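Local coordinates for protein GCN5-related N-acetyltransferase (Brucella melitensis biovar Abortus, PDB 4J3G) that probably transfers an acetyl group from acetyl-coenzyme A to an amine, perhaps the N-terminal alanine of a ribosomal protein, as a GCN5-related N-acetyltransferase, at residues L25-T30 with V76-R81; A36-Y41 with T55-E60; I119-L124 with I151-S156; E160-L165 with F180-L185. One frame throughout, in Å; residues are numbered along the deposited sequence.

The four contacts run along one GNAT domain. Contact 1 pairs strands 25-28 and 76-81 at one edge of the mixed sheet, and contact 4 pairs strands 160-171 and 174-184 at the other, their centres about 26 Å apart. Contact 2 is nested within the loop that contact 1 closes; it ties helix 34-47 to the start of helix 59-72, and its centre lies about 16 Å from that of contact 1. Contacts 3 and 4 follow later in the chain. Contact 3, joining helices 119-133 and 148-156, touches contact 1 through Ile26 and contact 4 through Met181 and Glu161. It thus lies between contacts 1 and 4, touching both, close to the probable coenzyme A site.

Contact 1: L25-T30 with V76-R81; sequences LIRHAT and VLVAER
Leu25 opens an antiparallel ladder with Glu80 at the N-terminal edge of the GNAT sheet, where strand 25-28 is the outermost strand of the chain. Their backbones exchange two hydrogen bonds, while Leu25 CD2 lies alongside the Glu80 carboxylate. Ile26 points to the other side of the sheet: its CD1 packs on the small Ala79 at 3.7 Å from CB, and Thr122 of helix 119-133 touches the same isoleucine. Arg27 returns to the face of Leu25 and bonds Val78 through both backbone groups. With CG between the backbone N and carbonyl carbon (chi1 62°), its extended chain lays one guanidinium face over Val78 CG2. Glu80 OE1 approaches the rim in the guanidinium plane, 3.3 Å from Arg27 NE, in a salt bridge, and Asp33 takes NH1 in another. Both acids, the methyl and a bond from Arg27 NH1 to His28 O limit the group's rotation. The His28 ring runs beside Leu77 and turns one face to its CD2, which sits 4.0 Å from the ring centroid. Ala29, compact enough to fit between two valines, puts CB 3.8 Å from both Val76 CG1 and Val78 CG1, and its N donates to Val76 O at 2.9 Å.

Contact 2: A36-Y41 with T55-E60; sequences ALLAIY and TLVDLE
Tyr41 OH is held by a water 2.9 Å away and by the side-chain amide of Asn53. The same water donates to Thr55 O at 2.7 Å, so the phenol of helix 34-47 is tied to the backbone of the loop ahead of helix 59-72. Nearer its own helix than the hydroxyl, the tyrosine ring meets Val57: CG2 of the valine comes obliquely to the ring, 3.7 Å from Tyr41 CE2, and the two side chains cross at about a right angle. Arg62 of the second helix adds a cation-pi contact to this ring. One turn back, Leu38 spreads its two methyls over the loop and the first residue of helix 59-72. Its CG is anti to the backbone N (chi1 177°), which carries CD1 to Val57 CG2 at 3.8 Å and CD2 to Leu59 CD1 at 4.0 Å. Branched aliphatic residues suit this joint because they pack by methyl contact and need no polar partners. Between Val57 and Leu59, Asp58 turns away from Leu38 and, as N-cap, accepts the backbone NH of Asn61 on OD1, a natural task for a short acid. The arrangement is a helix packed on the N-capped start of the next, joining the two helices that follow the first strand of the GNAT fold.

Contact 3: I119-L124 with I151-S156; sequences IGRTLL and IALHRS. With SO4 (sulfate ion), chain E.
Arg121 reaches from helix 119-133 across to helix 148-156. Its CB lies 4.2 Å from Leu153 CG; CG and CD then run out toward Ser156, the chain extended as far as NE. At the tip Ser156 OG sits over the centre of one guanidinium face, 3.2 Å from Arg121 CZ. The N-H bonds lie in the guanidinium plane and so do not point at the oxygen above it; the two groups meet by face contact, not by a hydrogen bond. The hydroxyl instead donates to Leu153 O at 2.6 Å, a bond back to the carbonyl three residues earlier, which a short serine side chain in a helix readily makes.

Deeper in, Leu124 and Leu153 reach across from their two helices and overlap, with Leu124 CD2 3.5 Å from Leu153 CD2. Leu124 CD2 also stands over the face of the His154 ring, 4.1 Å from its centroid, while Ser150 O holds His154 ND1. Next to Leu153 CD1 comes Gly120, where the absence of a side chain lets a sulfate ion, probably from the crystallisation liquor, approach; Gly120 N donates to sulfate O2 at 2.9 Å, and Gly116 and Arg115 bind the same ion. Such main-chain NH groups at a helix start suit an anion, consistent with the pyrophosphate loop by which GNAT enzymes hold coenzyme A.

Contact 4: E160-L165 with F180-L185; sequences EECGTL and FMQKIL
Cys162 and Gly163 both face Phe180, forming a classic beta bulge in this antiparallel pair. Cys162 N donates to Phe180 O at 2.8 Å, and Phe180 N donates to Gly163 O at 3.0 Å. Gly163 adopts backbone angles (phi 158°, psi 175°) at which a CB would press on the preceding carbonyl O, which explains the glycine. Before the bulge the ladder is regular: Glu160 and Gln182 exchange two backbone bonds.

Around this frame Cys162 SG, beside its own backbone N (chi1 -64°), nestles against the Gln182 side chain, 3.6 Å from Gln182 CG. The compact sulfur fits in this place beside the second subunit, whose Thr164 packs on the cysteine and whose Lys166 N bonds Gln182 OE1. Leu165 CD1 approaches the Phe180 ring obliquely, 3.9 Å from Phe180 CD2, and the phenylalanine also packs on Ile140. On the opposite face Met181, bent at its thioether, brings CE to 4.0 Å from Glu161 CG and packs against helix 148-156; Arg155 of that helix pairs with Glu161. The arrangement is the C-terminal beta hairpin of the GNAT fold, here bulged and drawn into the dimer interface.

Contact 1: L25-T30 with V76-R81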
loop_
_atom_site.group_PDB
_atom_site.type_symbol
_atom_site.label_atom_id
_atom_site.label_comp_id
_atom_site.label_asym_id
_atom_site.label_seq_id
_atom_site.Cartn_x
_atom_site.Cartn_y
_atom_site.Cartn_z
ATOM N N LEU A 25 -20.974 -23.248 5.688
ATOM C CA LEU A 25 -21.795 -22.108 6.121
ATOM C C LEU A 25 -20.889 -20.897 6.171
ATOM O O LEU A 25 -19.890 -20.928 6.865
ATOM C CB LEU A 25 -22.326 -22.366 7.525
ATOM C CG LEU A 25 -22.803 -21.171 8.361
ATOM C CD1 LEU A 25 -24.090 -20.617 7.780
ATOM C CD2 LEU A 25 -22.993 -21.584 9.826
ATOM N N ILE A 26 -21.235 -19.843 5.439
ATOM C CA ILE A 26 -20.506 -18.565 5.500
ATOM C C ILE A 26 -21.327 -17.596 6.335
ATOM O O ILE A 26 -22.519 -17.423 6.086
ATOM C CB ILE A 26 -20.289 -17.959 4.098
ATOM C CG1 ILE A 26 -19.711 -19.002 3.152
ATOM C CG2 ILE A 26 -19.390 -16.725 4.171
ATOM C CD1 ILE A 26 -18.331 -19.501 3.533
ATOM N N ARG A 27 -20.696 -16.979 7.334
ATOM C CA ARG A 27 -21.358 -16.013 8.203
ATOM C C ARG A 27 -20.339 -15.044 8.748
ATOM O O ARG A 27 -19.119 -15.232 8.578
ATOM C CB ARG A 27 -22.047 -16.738 9.392
ATOM C CG ARG A 27 -21.076 -17.482 10.297
ATOM C CD ARG A 27 -21.721 -18.086 11.540
ATOM N NE ARG A 27 -20.781 -18.947 12.269
ATOM C CZ ARG A 27 -19.813 -18.513 13.090
ATOM N NH1 ARG A 27 -19.615 -17.222 13.298
ATOM N NH2 ARG A 27 -19.015 -19.389 13.688
ATOM N N HIS A 28 -20.816 -14.001 9.408
ATOM C CA HIS A 28 -19.924 -13.027 9.996
ATOM C C HIS A 28 -19.276 -13.561 11.252
ATOM O O HIS A 28 -19.910 -14.294 12.010
ATOM C CB HIS A 28 -20.648 -11.746 10.332
ATOM C CG HIS A 28 -21.090 -10.985 9.130
ATOM N ND1 HIS A 28 -20.358 -9.948 8.600
ATOM C CD2 HIS A 28 -22.170 -11.131 8.330
ATOM C CE1 HIS A 28 -20.973 -9.479 7.529
ATOM N NE2 HIS A 28 -22.072 -10.182 7.339
ATOM N N ALA A 29 -18.018 -13.170 11.472
ATOM C CA ALA A 29 -17.256 -13.606 12.641
ATOM C C ALA A 29 -17.794 -12.966 13.908
ATOM O O ALA A 29 -18.155 -11.793 13.918
ATOM C CB ALA A 29 -15.779 -13.231 12.490
ATOM N N THR A 30 -17.774 -13.729 14.982
ATOM C CA THR A 30 -18.114 -13.205 16.307
ATOM C C THR A 30 -16.902 -13.342 17.203
ATOM O O THR A 30 -15.921 -13.984 16.834
ATOM C CB THR A 30 -19.297 -13.994 16.924
ATOM O OG1 THR A 30 -18.898 -15.361 17.124
ATOM C CG2 THR A 30 -20.490 -13.958 15.991
ATOM N N VAL A 76 -15.868 -9.163 8.369
ATOM C CA VAL A 76 -15.071 -10.365 8.559
ATOM C C VAL A 76 -15.985 -11.591 8.447
ATOM O O VAL A 76 -16.873 -11.769 9.246
ATOM C CB VAL A 76 -14.330 -10.408 9.909
ATOM C CG1 VAL A 76 -13.458 -11.645 9.926
ATOM C CG2 VAL A 76 -13.485 -9.155 10.145
ATOM N N LEU A 77 -15.723 -12.435 7.451
ATOM C CA LEU A 77 -16.496 -13.628 7.200
ATOM C C LEU A 77 -15.737 -14.867 7.681
ATOM O O LEU A 77 -14.478 -14.968 7.527
ATOM C CB LEU A 77 -16.791 -13.784 5.711
ATOM C CG LEU A 77 -17.491 -12.580 5.097
ATOM C CD1 LEU A 77 -17.763 -12.850 3.628
ATOM C CD2 LEU A 77 -18.762 -12.230 5.859
ATOM N N VAL A 78 -16.486 -15.850 8.197
ATOM C CA VAL A 78 -15.900 -17.149 8.479
ATOM C C VAL A 78 -16.610 -18.254 7.704
ATOM O O VAL A 78 -17.803 -18.144 7.387
ATOM C CB VAL A 78 -15.907 -17.485 9.987
ATOM C CG1 VAL A 78 -15.066 -16.493 10.759
ATOM C CG2 VAL A 78 -17.316 -17.503 10.547
ATOM N N ALA A 79 -15.863 -19.300 7.385
ATOM C CA ALA A 79 -16.444 -20.496 6.837
ATOM C C ALA A 79 -16.484 -21.558 7.932
ATOM O O ALA A 79 -15.457 -21.869 8.545
ATOM C CB ALA A 79 -15.635 -20.972 5.664
ATOM N N GLU A 80 -17.658 -22.146 8.111
ATOM C CA GLU A 80 -17.873 -23.191 9.099
ATOM C C GLU A 80 -18.269 -24.499 8.413
ATOM O O GLU A 80 -19.118 -24.496 7.524
ATOM C CB GLU A 80 -18.974 -22.756 10.067
ATOM C CG GLU A 80 -19.081 -23.648 11.297
ATOM C CD GLU A 80 -20.309 -23.353 12.130
ATOM O OE1 GLU A 80 -20.479 -22.178 12.544
ATOM O OE2 GLU A 80 -21.110 -24.306 12.381
ATOM N N ARG A 81 -17.629 -25.601 8.825
ATOM C CA ARG A 81 -17.866 -26.950 8.261
ATOM C C ARG A 81 -17.788 -27.975 9.392
ATOM O O ARG A 81 -16.824 -27.974 10.171
ATOM C CB ARG A 81 -16.786 -27.298 7.211
ATOM C CG ARG A 81 -17.112 -28.504 6.348
ATOM C CD ARG A 81 -16.116 -28.714 5.231
ATOM N NE ARG A 81 -14.772 -28.979 5.723
ATOM C CZ ARG A 81 -13.683 -28.992 4.968
ATOM N NH1 ARG A 81 -13.760 -28.745 3.670
ATOM N NH2 ARG A 81 -12.502 -29.250 5.510
HETATM O O HOH W 1 -18.242 -8.784 9.854
#

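Contact 2: A36-Y41 with T55-E60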
loop_
_atom_site.group_PDB
_atom_site.type_symbol
_atom_site.label_atom_id
_atom_site.label_comp_id
_atom_site.label_asym_id
_atom_site.label_seq_id
_atom_site.Cartn_x
_atom_site.Cartn_y
_atom_site.Cartn_z
ATOM N N ALA A 36 -10.328 -19.651 16.831
ATOM C CA ALA A 36 -10.147 -20.218 15.478
ATOM C C ALA A 36 -9.396 -19.256 14.527
ATOM O O ALA A 36 -8.491 -19.680 13.816
ATOM C CB ALA A 36 -11.478 -20.639 14.881
ATOM N N LEU A 37 -9.749 -17.979 14.565
ATOM C CA LEU A 37 -9.106 -16.974 13.742
ATOM C C LEU A 37 -7.631 -16.932 14.102
ATOM O O LEU A 37 -6.767 -16.946 13.215
ATOM C CB LEU A 37 -9.717 -15.608 13.933
ATOM C CG LEU A 37 -11.205 -15.427 13.643
ATOM C CD1 LEU A 37 -11.574 -13.958 13.717
ATOM C CD2 LEU A 37 -11.609 -15.960 12.281
ATOM N N LEU A 38 -7.338 -16.922 15.409
ATOM C CA LEU A 38 -5.955 -16.887 15.845
ATOM C C LEU A 38 -5.159 -18.051 15.284
ATOM O O LEU A 38 -3.978 -17.877 14.837
ATOM C CB LEU A 38 -5.889 -16.885 17.372
ATOM C CG LEU A 38 -4.477 -16.930 18.015
ATOM C CD1 LEU A 38 -3.717 -15.661 17.676
ATOM C CD2 LEU A 38 -4.607 -17.131 19.517
ATOM N N ALA A 39 -5.732 -19.260 15.387
ATOM C CA ALA A 39 -5.038 -20.484 14.991
ATOM C C ALA A 39 -4.720 -20.453 13.498
ATOM O O ALA A 39 -3.625 -20.789 13.074
ATOM C CB ALA A 39 -5.876 -21.716 15.332
ATOM N N ILE A 40 -5.678 -19.982 12.718
ATOM C CA ILE A 40 -5.527 -19.930 11.262
ATOM C C ILE A 40 -4.499 -18.863 10.901
ATOM O O ILE A 40 -3.605 -19.090 10.111
ATOM C CB ILE A 40 -6.891 -19.672 10.589
ATOM C CG1 ILE A 40 -7.795 -20.889 10.819
ATOM C CG2 ILE A 40 -6.753 -19.379 9.075
ATOM C CD1 ILE A 40 -9.270 -20.563 10.648
ATOM N N TYR A 41 -4.614 -17.708 11.521
ATOM C CA TYR A 41 -3.666 -16.648 11.271
ATOM C C TYR A 41 -2.223 -17.035 11.648
ATOM O O TYR A 41 -1.303 -16.923 10.823
ATOM C CB TYR A 41 -4.064 -15.432 12.014
ATOM C CG TYR A 41 -3.101 -14.277 11.846
ATOM C CD1 TYR A 41 -3.201 -13.421 10.777
ATOM C CD2 TYR A 41 -2.072 -14.070 12.750
ATOM C CE1 TYR A 41 -2.307 -12.350 10.623
ATOM C CE2 TYR A 41 -1.183 -13.003 12.607
ATOM C CZ TYR A 41 -1.319 -12.149 11.538
ATOM O OH TYR A 41 -0.377 -11.148 11.354
ATOM N N THR A 55 5.910 -12.887 12.813
ATOM C CA THR A 55 5.749 -12.809 14.250
ATOM C C THR A 55 4.414 -13.376 14.667
ATOM O O THR A 55 3.378 -12.916 14.223
ATOM C CB THR A 55 5.846 -11.361 14.725
ATOM O OG1 THR A 55 7.129 -10.847 14.380
ATOM C CG2 THR A 55 5.679 -11.272 16.257
ATOM N N LEU A 56 4.428 -14.382 15.545
ATOM C CA LEU A 56 3.171 -14.941 16.082
ATOM C C LEU A 56 2.482 -13.927 16.985
ATOM O O LEU A 56 3.140 -13.158 17.708
ATOM C CB LEU A 56 3.437 -16.214 16.908
ATOM C CG LEU A 56 3.678 -17.508 16.128
ATOM C CD1 LEU A 56 4.915 -17.379 15.264
ATOM C CD2 LEU A 56 3.765 -18.709 17.054
ATOM N N VAL A 57 1.159 -13.974 16.991
ATOM C CA VAL A 57 0.352 -13.073 17.831
ATOM C C VAL A 57 -0.492 -13.865 18.824
ATOM O O VAL A 57 -0.553 -15.108 18.784
ATOM C CB VAL A 57 -0.540 -12.099 16.991
ATOM C CG1 VAL A 57 0.303 -11.271 16.033
ATOM C CG2 VAL A 57 -1.632 -12.841 16.244
ATOM N N ASP A 58 -1.137 -13.131 19.728
ATOM C CA ASP A 58 -1.953 -13.714 20.779
ATOM C C ASP A 58 -3.414 -13.339 20.608
ATOM O O ASP A 58 -3.786 -12.569 19.699
ATOM C CB ASP A 58 -1.412 -13.333 22.168
ATOM C CG ASP A 58 -1.370 -11.833 22.419
ATOM O OD1 ASP A 58 -2.018 -11.040 21.716
ATOM O OD2 ASP A 58 -0.722 -11.430 23.393
ATOM N N LEU A 59 -4.254 -13.932 21.450
ATOM C CA LEU A 59 -5.676 -13.782 21.319
ATOM C C LEU A 59 -6.076 -12.299 21.368
ATOM O O LEU A 59 -6.915 -11.854 20.551
ATOM C CB LEU A 59 -6.391 -14.579 22.406
ATOM C CG LEU A 59 -7.872 -14.814 22.144
ATOM C CD1 LEU A 59 -8.113 -15.721 20.944
ATOM C CD2 LEU A 59 -8.493 -15.450 23.397
ATOM N N GLU A 60 -5.423 -11.536 22.254
ATOM C CA GLU A 60 -5.748 -10.120 22.443
ATOM C C GLU A 60 -5.501 -9.335 21.158
ATOM O O GLU A 60 -6.261 -8.444 20.837
ATOM C CB GLU A 60 -4.940 -9.519 23.618
ATOM C CG GLU A 60 -5.102 -8.006 23.861
ATOM C CD GLU A 60 -6.562 -7.524 24.034
ATOM O OE1 GLU A 60 -7.408 -8.267 24.589
ATOM O OE2 GLU A 60 -6.865 -6.373 23.615
HETATM O O HOH W 2 2.089 -11.024 12.785
#

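Contact 3: I119-L124 with I151-S156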
loop_
_atom_site.group_PDB
_atom_site.type_symbol
_atom_site.label_atom_id
_atom_site.label_comp_id
_atom_site.label_asym_id
_atom_site.label_seq_id
_atom_site.Cartn_x
_atom_site.Cartn_y
_atom_site.Cartn_z
ATOM N N ILE A 119 -12.867 -23.932 -0.158
ATOM C CA ILE A 119 -13.184 -22.983 0.910
ATOM C C ILE A 119 -12.815 -21.561 0.518
ATOM O O ILE A 119 -13.639 -20.645 0.676
ATOM C CB ILE A 119 -12.450 -23.329 2.217
ATOM C CG1 ILE A 119 -12.896 -24.734 2.727
ATOM C CG2 ILE A 119 -12.697 -22.236 3.271
ATOM C CD1 ILE A 119 -12.022 -25.284 3.840
ATOM N N GLY A 120 -11.578 -21.364 0.051
ATOM C CA GLY A 120 -11.101 -20.026 -0.314
ATOM C C GLY A 120 -11.977 -19.383 -1.395
ATOM O O GLY A 120 -12.286 -18.211 -1.347
ATOM N N ARG A 121 -12.357 -20.171 -2.388
ATOM C CA ARG A 121 -13.159 -19.658 -3.481
ATOM C C ARG A 121 -14.563 -19.252 -2.991
ATOM O O ARG A 121 -15.043 -18.175 -3.332
ATOM C CB ARG A 121 -13.256 -20.690 -4.605
ATOM C CG ARG A 121 -13.735 -20.082 -5.921
ATOM C CD ARG A 121 -13.717 -21.063 -7.106
ATOM N NE ARG A 121 -14.609 -20.575 -8.158
ATOM C CZ ARG A 121 -14.505 -20.843 -9.456
ATOM N NH1 ARG A 121 -13.520 -21.637 -9.934
ATOM N NH2 ARG A 121 -15.410 -20.320 -10.287
ATOM N N THR A 122 -15.147 -20.034 -2.096
ATOM C CA THR A 122 -16.476 -19.723 -1.528
ATOM C C THR A 122 -16.435 -18.434 -0.648
ATOM O O THR A 122 -17.346 -17.592 -0.672
ATOM C CB THR A 122 -16.976 -20.885 -0.637
ATOM O OG1 THR A 122 -17.045 -22.111 -1.408
ATOM C CG2 THR A 122 -18.351 -20.599 -0.060
ATOM N N LEU A 123 -15.409 -18.336 0.189
ATOM C CA LEU A 123 -15.186 -17.130 0.942
ATOM C C LEU A 123 -15.013 -15.884 0.054
ATOM O O LEU A 123 -15.592 -14.829 0.356
ATOM C CB LEU A 123 -13.973 -17.280 1.838
ATOM C CG LEU A 123 -14.210 -18.108 3.092
ATOM C CD1 LEU A 123 -12.874 -18.519 3.679
ATOM C CD2 LEU A 123 -15.061 -17.344 4.090
ATOM N N LEU A 124 -14.181 -15.984 -0.991
ATOM C CA LEU A 124 -13.926 -14.851 -1.875
ATOM C C LEU A 124 -15.230 -14.418 -2.506
ATOM O O LEU A 124 -15.578 -13.212 -2.537
ATOM C CB LEU A 124 -12.922 -15.251 -2.972
ATOM C CG LEU A 124 -12.490 -14.173 -3.939
ATOM C CD1 LEU A 124 -11.980 -12.962 -3.182
ATOM C CD2 LEU A 124 -11.424 -14.700 -4.912
ATOM N N ILE A 151 -3.654 -17.214 -7.592
ATOM C CA ILE A 151 -3.895 -16.320 -8.730
ATOM C C ILE A 151 -5.086 -16.857 -9.554
ATOM O O ILE A 151 -6.008 -16.092 -9.910
ATOM C CB ILE A 151 -2.622 -16.171 -9.573
ATOM C CG1 ILE A 151 -1.563 -15.375 -8.771
ATOM C CG2 ILE A 151 -2.894 -15.461 -10.870
ATOM C CD1 ILE A 151 -0.143 -15.580 -9.253
ATOM N N ALA A 152 -5.074 -18.156 -9.835
ATOM C CA ALA A 152 -6.160 -18.773 -10.636
ATOM C C ALA A 152 -7.518 -18.667 -9.883
ATOM O O ALA A 152 -8.574 -18.462 -10.497
ATOM C CB ALA A 152 -5.812 -20.223 -10.931
ATOM N N LEU A 153 -7.474 -18.838 -8.562
ATOM C CA LEU A 153 -8.673 -18.732 -7.739
ATOM C C LEU A 153 -9.274 -17.323 -7.879
ATOM O O LEU A 153 -10.466 -17.162 -8.148
ATOM C CB LEU A 153 -8.341 -19.105 -6.270
ATOM C CG LEU A 153 -9.402 -19.147 -5.161
ATOM C CD1 LEU A 153 -8.972 -20.063 -4.004
ATOM C CD2 LEU A 153 -9.651 -17.761 -4.633
ATOM N N HIS A 154 -8.443 -16.298 -7.683
ATOM C CA HIS A 154 -8.902 -14.923 -7.854
ATOM C C HIS A 154 -9.347 -14.659 -9.285
ATOM O O HIS A 154 -10.365 -14.068 -9.499
ATOM C CB HIS A 154 -7.822 -13.926 -7.421
ATOM C CG HIS A 154 -7.653 -13.818 -5.933
ATOM N ND1 HIS A 154 -7.032 -14.789 -5.185
ATOM C CD2 HIS A 154 -7.963 -12.819 -5.072
ATOM C CE1 HIS A 154 -7.014 -14.419 -3.912
ATOM N NE2 HIS A 154 -7.550 -13.219 -3.821
ATOM N N ARG A 155 -8.590 -15.135 -10.264
ATOM C CA ARG A 155 -8.974 -14.945 -11.651
ATOM C C ARG A 155 -10.353 -15.531 -11.968
ATOM O O ARG A 155 -11.091 -14.965 -12.732
ATOM C CB ARG A 155 -7.927 -15.525 -12.596
ATOM C CG ARG A 155 -8.192 -15.167 -14.036
ATOM C CD ARG A 155 -6.942 -14.938 -14.871
ATOM N NE ARG A 155 -5.802 -15.832 -14.607
ATOM C CZ ARG A 155 -4.517 -15.444 -14.605
ATOM N NH1 ARG A 155 -4.181 -14.157 -14.745
ATOM N NH2 ARG A 155 -3.547 -16.335 -14.390
ATOM N N SER A 156 -10.669 -16.654 -11.339
ATOM C CA SER A 156 -11.968 -17.309 -11.519
ATOM C C SER A 156 -13.135 -16.457 -11.074
ATOM O O SER A 156 -14.285 -16.648 -11.526
ATOM C CB SER A 156 -12.009 -18.713 -10.840
ATOM O OG SER A 156 -12.205 -18.650 -9.403
HETATM S S SO4 E . -7.936 -23.212 -1.133
HETATM O O1 SO4 E . -7.801 -23.835 -2.487
HETATM O O2 SO4 E . -9.394 -23.093 -0.796
HETATM O O3 SO4 E . -7.347 -24.195 -0.183
HETATM O O4 SO4 E . -7.226 -21.904 -1.101
#

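Contact 4: E160-L165 with F180-L185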
loop_
_atom_site.group_PDB
_atom_site.type_symbol
_atom_site.label_atom_id
_atom_site.label_comp_id
_atom_site.label_asym_id
_atom_site.label_seq_id
_atom_site.Cartn_x
_atom_site.Cartn_y
_atom_site.Cartn_z
ATOM N N GLU A 160 -8.286 -9.401 -12.421
ATOM C CA GLU A 160 -7.284 -9.334 -13.499
ATOM C C GLU A 160 -5.943 -8.963 -12.909
ATOM O O GLU A 160 -5.888 -8.261 -11.888
ATOM C CB GLU A 160 -7.675 -8.304 -14.586
ATOM C CG GLU A 160 -9.039 -8.559 -15.247
ATOM C CD GLU A 160 -9.176 -7.962 -16.662
ATOM O OE1 GLU A 160 -8.554 -6.908 -16.978
ATOM O OE2 GLU A 160 -9.913 -8.557 -17.477
ATOM N N GLU A 161 -4.861 -9.398 -13.554
ATOM C CA GLU A 161 -3.529 -9.010 -13.091
ATOM C C GLU A 161 -3.217 -7.561 -13.424
ATOM O O GLU A 161 -3.502 -7.076 -14.512
ATOM C CB GLU A 161 -2.430 -9.888 -13.682
ATOM C CG GLU A 161 -2.587 -11.335 -13.374
ATOM C CD GLU A 161 -1.336 -12.136 -13.679
ATOM O OE1 GLU A 161 -0.323 -11.568 -14.246
ATOM O OE2 GLU A 161 -1.367 -13.325 -13.318
ATOM N N CYS A 162 -2.585 -6.890 -12.487
ATOM C CA CYS A 162 -2.131 -5.513 -12.660
ATOM C C CYS A 162 -0.660 -5.564 -13.006
ATOM O O CYS A 162 -0.231 -4.938 -13.971
ATOM C CB CYS A 162 -2.353 -4.765 -11.379
ATOM S SG CYS A 162 -4.112 -4.652 -10.968
ATOM N N GLY A 163 0.118 -6.305 -12.234
ATOM C CA GLY A 163 1.562 -6.321 -12.387
ATOM C C GLY A 163 2.260 -6.776 -11.142
ATOM O O GLY A 163 1.617 -7.020 -10.123
ATOM N N THR A 164 3.579 -6.926 -11.228
ATOM C CA THR A 164 4.345 -7.521 -10.137
ATOM C C THR A 164 5.433 -6.582 -9.656
ATOM O O THR A 164 6.232 -6.072 -10.449
ATOM C CB THR A 164 4.988 -8.840 -10.609
ATOM O OG1 THR A 164 3.963 -9.725 -11.043
ATOM C CG2 THR A 164 5.763 -9.495 -9.515
ATOM N N LEU A 165 5.500 -6.425 -8.352
ATOM C CA LEU A 165 6.601 -5.702 -7.702
ATOM C C LEU A 165 7.559 -6.707 -7.153
ATOM O O LEU A 165 7.245 -7.391 -6.157
ATOM C CB LEU A 165 6.059 -4.840 -6.572
ATOM C CG LEU A 165 5.189 -3.632 -6.949
ATOM C CD1 LEU A 165 3.883 -3.972 -7.634
ATOM C CD2 LEU A 165 4.883 -2.921 -5.655
ATOM N N PHE A 180 -0.112 -7.835 -7.862
ATOM C CA PHE A 180 -1.384 -7.223 -7.594
ATOM C C PHE A 180 -2.410 -7.672 -8.657
ATOM O O PHE A 180 -2.106 -7.706 -9.866
ATOM C CB PHE A 180 -1.272 -5.688 -7.595
ATOM C CG PHE A 180 -0.784 -5.076 -6.303
ATOM C CD1 PHE A 180 -1.380 -5.360 -5.106
ATOM C CD2 PHE A 180 0.239 -4.129 -6.316
ATOM C CE1 PHE A 180 -0.964 -4.754 -3.921
ATOM C CE2 PHE A 180 0.667 -3.535 -5.136
ATOM C CZ PHE A 180 0.052 -3.848 -3.941
ATOM N N MET A 181 -3.615 -8.014 -8.189
ATOM C CA MET A 181 -4.789 -8.214 -9.013
ATOM C C MET A 181 -5.873 -7.341 -8.514
ATOM O O MET A 181 -5.879 -6.953 -7.337
ATOM C CB MET A 181 -5.310 -9.682 -8.957
ATOM C CG MET A 181 -4.236 -10.688 -9.302
ATOM S SD MET A 181 -4.786 -12.389 -9.329
ATOM C CE MET A 181 -5.573 -12.417 -10.921
ATOM N N GLN A 182 -6.834 -7.067 -9.385
ATOM C CA GLN A 182 -7.921 -6.151 -9.015
ATOM C C GLN A 182 -9.200 -6.622 -9.646
ATOM O O GLN A 182 -9.211 -7.288 -10.737
ATOM C CB GLN A 182 -7.649 -4.686 -9.445
ATOM C CG GLN A 182 -7.741 -4.431 -10.930
ATOM C CD GLN A 182 -7.614 -2.958 -11.287
ATOM O OE1 GLN A 182 -6.733 -2.596 -12.002
ATOM N NE2 GLN A 182 -8.491 -2.125 -10.751
ATOM N N LYS A 183 -10.283 -6.223 -8.994
ATOM C CA LYS A 183 -11.649 -6.425 -9.506
ATOM C C LYS A 183 -12.426 -5.098 -9.322
ATOM O O LYS A 183 -12.517 -4.585 -8.225
ATOM C CB LYS A 183 -12.358 -7.556 -8.761
ATOM C CG LYS A 183 -13.690 -7.953 -9.387
ATOM C CD LYS A 183 -14.450 -9.028 -8.610
ATOM C CE LYS A 183 -15.880 -9.214 -9.146
ATOM N NZ LYS A 183 -15.912 -9.690 -10.553
ATOM N N ILE A 184 -12.989 -4.566 -10.395
ATOM C CA ILE A 184 -13.771 -3.305 -10.306
ATOM C C ILE A 184 -15.230 -3.697 -10.156
ATOM O O ILE A 184 -15.766 -4.487 -10.942
ATOM C CB ILE A 184 -13.583 -2.361 -11.543
ATOM C CG1 ILE A 184 -12.130 -1.879 -11.642
ATOM C CG2 ILE A 184 -14.493 -1.128 -11.450
ATOM C CD1 ILE A 184 -11.803 -1.121 -12.909
ATOM N N LEU A 185 -15.862 -3.176 -9.139
ATOM C CA LEU A 185 -17.213 -3.533 -8.806
ATOM C C LEU A 185 -18.173 -2.483 -9.395
ATOM O O LEU A 185 -19.383 -2.673 -9.441
ATOM C CB LEU A 185 -17.371 -3.623 -7.304
ATOM C CG LEU A 185 -16.456 -4.612 -6.574
ATOM C CD1 LEU A 185 -16.791 -4.663 -5.099
ATOM C CD2 LEU A 185 -16.571 -6.000 -7.179
ATOM O OXT LEU A 185 -17.776 -1.443 -9.887
#